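Local structure of porphyranase B (3JUU) at residues A[227-230]-A[231-234]. The protein cleaves the sulfated red-algal polysaccharide porphyran at its beta-D-galactopyranose-(1->4)-alpha-L-galactopyranose-6-sulfate linkages, as a family 16 glycoside hydrolase with a jelly-roll beta-sandwich fold. Sequence-based numbering, arbitrary orientation.
Sequences TPPA and DFDI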
loop_
_atom_site.group_PDB
_atom_site.type_symbol
_atom_site.label_atom_id
_atom_site.label_comp_id
_atom_site.label_asym_id
_atom_site.label_seq_id
_atom_site.Cartn_x
_atom_site.Cartn_y
_atom_site.Cartn_z
ATOM N N THR A 227 -18.326 2.747 -1.188
ATOM C CA THR A 227 -18.462 4.011 -1.805
ATOM C C THR A 227 -17.496 4.912 -1.074
ATOM O O THR A 227 -17.619 5.103 0.116
ATOM C CB THR A 227 -19.912 4.548 -1.591
ATOM O OG1 THR A 227 -20.798 3.643 -2.293
ATOM C CG2 THR A 227 -20.064 5.942 -2.157
ATOM N N PRO A 228 -16.559 5.520 -1.800
ATOM C CA PRO A 228 -15.633 6.375 -1.072
ATOM C C PRO A 228 -16.296 7.633 -0.547
ATOM O O PRO A 228 -17.376 8.057 -1.070
ATOM C CB PRO A 228 -14.535 6.652 -2.153
ATOM C CG PRO A 228 -15.238 6.680 -3.455
ATOM C CD PRO A 228 -16.324 5.531 -3.263
ATOM N N PRO A 229 -15.660 8.299 0.436
ATOM C CA PRO A 229 -16.259 9.506 1.076
ATOM C C PRO A 229 -16.375 10.720 0.149
ATOM O O PRO A 229 -17.220 11.577 0.414
ATOM C CB PRO A 229 -15.367 9.767 2.298
ATOM C CG PRO A 229 -14.173 8.912 2.094
ATOM C CD PRO A 229 -14.342 7.947 0.996
ATOM N N ALA A 230 -15.630 10.732 -0.956
ATOM C CA ALA A 230 -15.723 11.823 -1.968
ATOM C C ALA A 230 -15.411 11.183 -3.289
ATOM O O ALA A 230 -14.850 10.061 -3.347
ATOM C CB ALA A 230 -14.712 12.975 -1.643
ATOM N N ASP A 231 -15.752 11.849 -4.398
ATOM C CA ASP A 231 -15.398 11.271 -5.714
ATOM C C ASP A 231 -13.872 10.954 -5.862
ATOM O O ASP A 231 -12.995 11.818 -5.678
ATOM C CB ASP A 231 -15.677 12.272 -6.792
ATOM C CG ASP A 231 -17.172 12.517 -7.028
ATOM O OD1 ASP A 231 -17.982 11.628 -6.667
ATOM O OD2 ASP A 231 -17.473 13.621 -7.588
ATOM N N PHE A 232 -13.565 9.728 -6.236
ATOM C CA PHE A 232 -12.169 9.345 -6.555
ATOM C C PHE A 232 -11.992 9.438 -8.081
ATOM O O PHE A 232 -11.928 8.414 -8.749
ATOM C CB PHE A 232 -11.902 7.931 -6.019
ATOM C CG PHE A 232 -11.537 7.891 -4.517
ATOM C CD1 PHE A 232 -11.848 8.958 -3.650
ATOM C CD2 PHE A 232 -10.857 6.785 -3.996
ATOM C CE1 PHE A 232 -11.535 8.937 -2.252
ATOM C CE2 PHE A 232 -10.516 6.768 -2.576
ATOM C CZ PHE A 232 -10.810 7.882 -1.716
ATOM N N ASP A 233 -11.945 10.680 -8.622
ATOM C CA ASP A 233 -11.818 10.822 -10.061
ATOM C C ASP A 233 -10.514 11.550 -10.395
ATOM O O ASP A 233 -10.427 12.205 -11.473
ATOM C CB ASP A 233 -13.026 11.567 -10.621
ATOM C CG ASP A 233 -13.272 12.888 -9.913
ATOM O OD1 ASP A 233 -12.531 13.248 -8.978
ATOM O OD2 ASP A 233 -14.315 13.530 -10.222
ATOM N N ILE A 234 -9.539 11.492 -9.452
ATOM C CA ILE A 234 -8.226 12.213 -9.625
ATOM C C ILE A 234 -7.160 11.127 -9.839
ATOM O O ILE A 234 -7.213 10.083 -9.175
ATOM C CB ILE A 234 -7.814 13.150 -8.395
ATOM C CG1 ILE A 234 -8.952 14.156 -8.039
ATOM C CG2 ILE A 234 -6.529 13.957 -8.761
ATOM C CD1 ILE A 234 -8.921 14.700 -6.681
#
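In the loop that joins strands 221-226 and 237-242 of the jelly roll, a CH-pi contact between Pro228 and Phe232 illustrates how a chain without regular structure can pack against itself. Pro228 CB sits 3.7 Å from the centroid of the Phe232 ring and only 7° off its normal, practically above the middle of one face, while CG of the proline lies 4.0 Å from Phe232 CG. Phe232 CG stands anti to its own carbonyl carbon (chi1 -83°) and beside the backbone N, on the side of the preceding residues, a setting that swings the ring back toward the proline. Pro229 adds a looser touch, its CD 4.4 Å from Phe232 CE1. The carbonyl of Ala230 approaches the ring obliquely, with O 3.2 Å from Phe232 CD1. Thr171, Leu144 and Ile214 also pack on the phenyl group, and the backbone O of Phe232 accepts a hydrogen bond from Trp208 NE1. Cut back to an alanine, this position would probably leave the Pro228 pyrrolidine without its aromatic partner and open a gap among Thr171, Leu144 and Ile214. The Phe232 side chain lies about 6 Å from that of Glu143, the probable catalytic nucleophile. The chemistry implied is apolar: an aliphatic C-H group over the pi face, held mainly by dispersion, probably helps limit the freedom of this loop.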